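Local coordinates for Non-structural polyprotein (Sindbis virus, PDB 4GUA) that carries the cysteine protease of nsP2 joined to the macro and zinc-binding domains of nsP3, and is probably cleaved to release the separate replication proteins, at residues I353-A364 against N442-L451. Numbering follows the deposited sequence.
Sequences IADCQEEAVVNA and NIKSVAIPLL
Ile353 rests on the methyl group of Ala447, with CG1 4.1 Å from Ala447 CB. Its CG1 lies anti to the backbone N (chi1 -159°) and the chain stays extended, which carries CD1 on toward Pro449. Cys356 meets the same methyl, CB to CB at 3.9 Å. Tyr484 of strand 480-484 also touches Ile353, Cys356 and Ala447. Glu358 bends back at chi2 (72°) over Ser445 and Val446. Its OE1 then passes the Ala447 methyl on the way to Tyr484 OH, while OE2 bonds to Thr482. The Ser445 hydroxyl accepts a nearly straight hydrogen bond from the backbone N of Glu359, with OG 2.7 Å from N. Glu359 extends obliquely across Ile443. Its OE1 takes the N-H of Lys444 from above the carboxylate plane, and its OE2 forms a salt bridge with Lys406. Ala360 begins the paired strand. Its N bonds to Ser445 O, and its O receives Ala447 N at 2.8 Å in the carbonyl plane. The two strands run parallel, 24° apart, as neighbours in the central six-stranded mixed sheet of the macro domain. Strand 405-410 lies beyond 360-364, and strand 480-484 lies beyond 445-448. On the Ala360 face, CB packs on Ile443 CG2 at 3.7 Å. Val361 turns to the face of Ala447, where helix 375-382 also packs on Asn363. Val362 N donates to Ala447 O. The Val362 side chain lies alongside Ile448, and its CG2 meets Val446 CG2 at 3.7 Å. Its CG1 reaches the Pro449 ring at CD, 3.9 Å away. Ala364 closes the run, its CB touching Pro449 CG and, at 3.7 Å, Leu451 CD2, beside a bound MES molecule.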
ATOM      1  N   ILE A 353       6.324 -11.560 -32.718  1.00 92.78           N
ATOM      2  CA  ILE A 353       6.846 -11.265 -31.391  1.00 90.72           C
ATOM      3  C   ILE A 353       8.232 -11.870 -31.172  1.00 92.82           C
ATOM      4  O   ILE A 353       9.008 -11.375 -30.352  1.00 94.14           O
ATOM      5  CB  ILE A 353       5.881 -11.755 -30.284  1.00 85.54           C
ATOM      6  CG1 ILE A 353       6.147 -11.011 -28.976  1.00 86.22           C
ATOM      7  CG2 ILE A 353       5.996 -13.264 -30.092  1.00 82.00           C
ATOM      8  CD1 ILE A 353       5.171 -11.355 -27.867  1.00 87.04           C
ATOM      9  N   ALA A 354       8.554 -12.925 -31.914  1.00 93.75           N
ATOM     10  CA  ALA A 354       9.860 -13.566 -31.781  1.00 91.37           C
ATOM     11  C   ALA A 354      10.984 -12.581 -32.076  1.00 83.80           C
ATOM     12  O   ALA A 354      12.111 -12.743 -31.598  1.00 86.84           O
ATOM     13  CB  ALA A 354       9.959 -14.765 -32.707  1.00 93.77           C
ATOM     14  N   ASP A 355      10.672 -11.553 -32.853  1.00 70.14           N
ATOM     15  CA  ASP A 355      11.674 -10.576 -33.260  1.00 61.59           C
ATOM     16  C   ASP A 355      11.733  -9.359 -32.329  1.00 64.67           C
ATOM     17  O   ASP A 355      12.443  -8.389 -32.607  1.00 74.93           O
ATOM     18  CB  ASP A 355      11.431 -10.142 -34.713  1.00 85.57           C
ATOM     19  CG  ASP A 355      11.825 -11.221 -35.724  1.00 94.40           C
ATOM     20  OD1 ASP A 355      12.893 -11.848 -35.541  1.00 94.42           O
ATOM     21  OD2 ASP A 355      11.072 -11.435 -36.702  1.00 95.95           O
ATOM     22  N   CYS A 356      10.992  -9.406 -31.228  1.00103.46           N
ATOM     23  CA  CYS A 356      10.891  -8.256 -30.333  1.00 94.18           C
ATOM     24  C   CYS A 356      12.252  -7.758 -29.828  1.00 88.41           C
ATOM     25  O   CYS A 356      13.183  -8.542 -29.619  1.00 80.72           O
ATOM     26  CB  CYS A 356       9.976  -8.580 -29.146  1.00 90.40           C
ATOM     27  SG  CYS A 356      10.584  -9.854 -28.018  1.00 84.24           S
ATOM     28  N   GLN A 357      12.353  -6.439 -29.662  1.00 89.77           N
ATOM     29  CA  GLN A 357      13.543  -5.800 -29.102  1.00 86.36           C
ATOM     30  C   GLN A 357      13.418  -5.514 -27.601  1.00 78.42           C
ATOM     31  O   GLN A 357      14.352  -5.005 -26.991  1.00 77.12           O
ATOM     32  CB  GLN A 357      13.834  -4.490 -29.845  1.00 91.60           C
ATOM     33  CG  GLN A 357      14.334  -4.668 -31.273  1.00 95.99           C
ATOM     34  CD  GLN A 357      15.658  -5.413 -31.337  1.00101.20           C
ATOM     35  OE1 GLN A 357      16.664  -4.961 -30.782  1.00105.82           O
ATOM     36  NE2 GLN A 357      15.666  -6.560 -32.014  1.00 96.19           N
ATOM     37  N   GLU A 358      12.270  -5.827 -27.007  1.00 78.73           N
ATOM     38  CA  GLU A 358      12.036  -5.525 -25.592  1.00 77.16           C
ATOM     39  C   GLU A 358      12.826  -6.473 -24.697  1.00 71.89           C
ATOM     40  O   GLU A 358      13.105  -7.600 -25.095  1.00 74.96           O
ATOM     41  CB  GLU A 358      10.545  -5.615 -25.262  1.00 81.87           C
ATOM     42  CG  GLU A 358       9.699  -4.474 -25.814  1.00 86.43           C
ATOM     43  CD  GLU A 358       9.522  -4.532 -27.316  1.00 89.51           C
ATOM     44  OE1 GLU A 358       9.541  -5.648 -27.875  1.00 91.27           O
ATOM     45  OE2 GLU A 358       9.348  -3.459 -27.937  1.00 88.25           O
ATOM     46  N   GLU A 359      13.171  -6.024 -23.491  1.00 69.64           N
ATOM     47  CA  GLU A 359      14.038  -6.794 -22.585  1.00 62.21           C
ATOM     48  C   GLU A 359      13.495  -8.185 -22.279  1.00 66.17           C
ATOM     49  O   GLU A 359      14.251  -9.162 -22.224  1.00 69.47           O
ATOM     50  CB  GLU A 359      14.264  -6.044 -21.271  1.00 54.96           C
ATOM     51  CG  GLU A 359      15.110  -6.823 -20.271  1.00 61.33           C
ATOM     52  CD  GLU A 359      15.398  -6.050 -18.992  1.00 69.60           C
ATOM     53  OE1 GLU A 359      15.285  -4.800 -19.003  1.00 71.30           O
ATOM     54  OE2 GLU A 359      15.724  -6.703 -17.970  1.00 68.84           O
ATOM     55  N   ALA A 360      12.192  -8.267 -22.043  1.00 63.94           N
ATOM     56  CA  ALA A 360      11.559  -9.547 -21.776  1.00 60.85           C
ATOM     57  C   ALA A 360      10.378  -9.746 -22.712  1.00 65.05           C
ATOM     58  O   ALA A 360       9.719  -8.792 -23.123  1.00 65.51           O
ATOM     59  CB  ALA A 360      11.105  -9.617 -20.328  1.00 57.35           C
ATOM     60  N   VAL A 361      10.113 -11.001 -23.044  1.00 66.65           N
ATOM     61  CA  VAL A 361       8.977 -11.340 -23.877  1.00 69.15           C
ATOM     62  C   VAL A 361       8.100 -12.315 -23.111  1.00 68.00           C
ATOM     63  O   VAL A 361       8.600 -13.229 -22.450  1.00 65.28           O
ATOM     64  CB  VAL A 361       9.429 -11.978 -25.206  1.00 68.93           C
ATOM     65  CG1 VAL A 361      10.224 -13.253 -24.952  1.00 70.60           C
ATOM     66  CG2 VAL A 361       8.233 -12.255 -26.097  1.00 67.46           C
ATOM     67  N   VAL A 362       6.790 -12.129 -23.219  1.00 62.48           N
ATOM     68  CA  VAL A 362       5.843 -12.974 -22.513  1.00 59.94           C
ATOM     69  C   VAL A 362       5.242 -13.949 -23.498  1.00 65.97           C
ATOM     70  O   VAL A 362       4.761 -13.561 -24.562  1.00 68.82           O
ATOM     71  CB  VAL A 362       4.709 -12.158 -21.870  1.00 60.14           C
ATOM     72  CG1 VAL A 362       3.592 -13.079 -21.388  1.00 54.04           C
ATOM     73  CG2 VAL A 362       5.242 -11.296 -20.731  1.00 60.61           C
ATOM     74  N   ASN A 363       5.342 -15.230 -23.170  1.00 68.31           N
ATOM     75  CA  ASN A 363       4.681 -16.272 -23.934  1.00 66.99           C
ATOM     76  C   ASN A 363       3.265 -16.502 -23.415  1.00 65.59           C
ATOM     77  O   ASN A 363       3.022 -16.446 -22.206  1.00 61.60           O
ATOM     78  CB  ASN A 363       5.482 -17.570 -23.836  1.00 64.88           C
ATOM     79  CG  ASN A 363       4.847 -18.708 -24.609  1.00 68.92           C
ATOM     80  OD1 ASN A 363       4.245 -18.496 -25.659  1.00 74.52           O
ATOM     81  ND2 ASN A 363       4.975 -19.920 -24.089  1.00 66.29           N
ATOM     82  N   ALA A 364       2.334 -16.773 -24.324  1.00 66.79           N
ATOM     83  CA  ALA A 364       1.013 -17.212 -23.908  1.00 65.84           C
ATOM     84  C   ALA A 364       1.112 -18.727 -23.849  1.00 66.91           C
ATOM     85  O   ALA A 364       1.122 -19.417 -24.874  1.00 63.47           O
ATOM     86  CB  ALA A 364      -0.038 -16.780 -24.909  1.00 60.15           C
ATOM     87  N   ASN A 442      13.263  -5.773 -12.243  1.00 61.92           N
ATOM     88  CA  ASN A 442      13.451  -4.444 -12.822  1.00 59.74           C
ATOM     89  C   ASN A 442      13.557  -4.474 -14.339  1.00 59.71           C
ATOM     90  O   ASN A 442      14.460  -3.882 -14.925  1.00 64.51           O
ATOM     91  CB  ASN A 442      14.684  -3.762 -12.244  1.00 61.58           C
ATOM     92  CG  ASN A 442      14.687  -2.270 -12.507  1.00 64.36           C
ATOM     93  OD1 ASN A 442      13.647  -1.686 -12.812  1.00 66.23           O
ATOM     94  ND2 ASN A 442      15.854  -1.649 -12.406  1.00 67.37           N
ATOM     95  N   ILE A 443      12.623  -5.177 -14.962  1.00 58.93           N
ATOM     96  CA  ILE A 443      12.551  -5.269 -16.406  1.00 60.85           C
ATOM     97  C   ILE A 443      12.034  -3.954 -16.985  1.00 64.42           C
ATOM     98  O   ILE A 443      10.970  -3.465 -16.599  1.00 63.37           O
ATOM     99  CB  ILE A 443      11.643  -6.433 -16.808  1.00 61.62           C
ATOM    100  CG1 ILE A 443      12.228  -7.734 -16.249  1.00 58.57           C
ATOM    101  CG2 ILE A 443      11.474  -6.486 -18.325  1.00 63.09           C
ATOM    102  CD1 ILE A 443      11.457  -8.964 -16.616  1.00 58.25           C
ATOM    103  N   LYS A 444      12.810  -3.382 -17.899  1.00 64.77           N
ATOM    104  CA  LYS A 444      12.537  -2.051 -18.430  1.00 67.94           C
ATOM    105  C   LYS A 444      11.480  -2.039 -19.549  1.00 64.39           C
ATOM    106  O   LYS A 444      10.726  -1.076 -19.700  1.00 62.38           O
ATOM    107  CB  LYS A 444      13.837  -1.418 -18.929  1.00 71.99           C
ATOM    108  CG  LYS A 444      14.926  -1.285 -17.872  1.00 73.08           C
ATOM    109  CD  LYS A 444      14.712  -0.046 -17.020  1.00 79.97           C
ATOM    110  CE  LYS A 444      15.983   0.363 -16.281  1.00 83.32           C
ATOM    111  NZ  LYS A 444      15.726   1.392 -15.226  1.00 85.84           N
ATOM    112  N   SER A 445      11.443  -3.101 -20.345  1.00 58.34           N
ATOM    113  CA  SER A 445      10.473  -3.205 -21.425  1.00 57.40           C
ATOM    114  C   SER A 445       9.994  -4.641 -21.538  1.00 62.73           C
ATOM    115  O   SER A 445      10.765  -5.584 -21.321  1.00 62.94           O
ATOM    116  CB  SER A 445      11.097  -2.786 -22.756  1.00 55.08           C
ATOM    117  OG  SER A 445      12.312  -3.484 -22.990  1.00 52.41           O
ATOM    118  N   VAL A 446       8.734  -4.822 -21.907  1.00 59.09           N
ATOM    119  CA  VAL A 446       8.209  -6.167 -22.025  1.00 61.34           C
ATOM    120  C   VAL A 446       7.297  -6.290 -23.237  1.00 65.71           C
ATOM    121  O   VAL A 446       6.446  -5.435 -23.470  1.00 70.40           O
ATOM    122  CB  VAL A 446       7.473  -6.585 -20.730  1.00 55.86           C
ATOM    123  CG1 VAL A 446       6.450  -5.543 -20.344  1.00 55.85           C
ATOM    124  CG2 VAL A 446       6.820  -7.944 -20.901  1.00 60.26           C
ATOM    125  N   ALA A 447       7.512  -7.337 -24.030  1.00 66.01           N
ATOM    126  CA  ALA A 447       6.614  -7.663 -25.130  1.00 68.65           C
ATOM    127  C   ALA A 447       5.635  -8.691 -24.622  1.00 70.54           C
ATOM    128  O   ALA A 447       6.042  -9.700 -24.050  1.00 69.70           O
ATOM    129  CB  ALA A 447       7.385  -8.221 -26.308  1.00 70.61           C
ATOM    130  N   ILE A 448       4.349  -8.443 -24.838  1.00 75.23           N
ATOM    131  CA  ILE A 448       3.322  -9.323 -24.304  1.00 73.02           C
ATOM    132  C   ILE A 448       2.141  -9.452 -25.268  1.00 73.29           C
ATOM    133  O   ILE A 448       1.745  -8.481 -25.910  1.00 72.71           O
ATOM    134  CB  ILE A 448       2.858  -8.782 -22.943  1.00 73.85           C
ATOM    135  CG1 ILE A 448       1.704  -9.600 -22.385  1.00 78.40           C
ATOM    136  CG2 ILE A 448       2.457  -7.322 -23.064  1.00 77.56           C
ATOM    137  CD1 ILE A 448       1.362  -9.223 -20.968  1.00 81.52           C
ATOM    138  N   PRO A 449       1.582 -10.664 -25.384  1.00 79.52           N
ATOM    139  CA  PRO A 449       0.381 -10.892 -26.186  1.00 84.60           C
ATOM    140  C   PRO A 449      -0.864 -10.779 -25.322  1.00 83.99           C
ATOM    141  O   PRO A 449      -0.730 -10.611 -24.114  1.00 88.92           O
ATOM    142  CB  PRO A 449       0.568 -12.333 -26.647  1.00 85.45           C
ATOM    143  CG  PRO A 449       1.218 -12.980 -25.480  1.00 83.98           C
ATOM    144  CD  PRO A 449       2.129 -11.932 -24.873  1.00 83.27           C
ATOM    145  N   LEU A 450      -2.050 -10.904 -25.905  1.00 75.50           N
ATOM    146  CA  LEU A 450      -3.256 -10.874 -25.097  1.00 72.81           C
ATOM    147  C   LEU A 450      -3.600 -12.300 -24.716  1.00 75.42           C
ATOM    148  O   LEU A 450      -4.012 -13.094 -25.556  1.00 79.88           O
ATOM    149  CB  LEU A 450      -4.419 -10.229 -25.850  1.00 72.89           C
ATOM    150  CG  LEU A 450      -4.269  -8.753 -26.223  1.00 72.99           C
ATOM    151  CD1 LEU A 450      -5.561  -8.226 -26.829  1.00 76.79           C
ATOM    152  CD2 LEU A 450      -3.877  -7.923 -25.019  1.00 73.77           C
ATOM    153  N   LEU A 451      -3.446 -12.613 -23.437  1.00 72.54           N
ATOM    154  CA  LEU A 451      -3.658 -13.967 -22.960  1.00 66.95           C
ATOM    155  C   LEU A 451      -5.106 -14.394 -23.141  1.00 72.44           C
ATOM    156  O   LEU A 451      -6.031 -13.592 -23.000  1.00 69.94           O
ATOM    157  CB  LEU A 451      -3.253 -14.074 -21.490  1.00 66.82           C
ATOM    158  CG  LEU A 451      -1.784 -13.742 -21.198  1.00 72.40           C
ATOM    159  CD1 LEU A 451      -1.479 -13.846 -19.713  1.00 74.72           C
ATOM    160  CD2 LEU A 451      -0.852 -14.657 -21.983  1.00 68.88           C
TER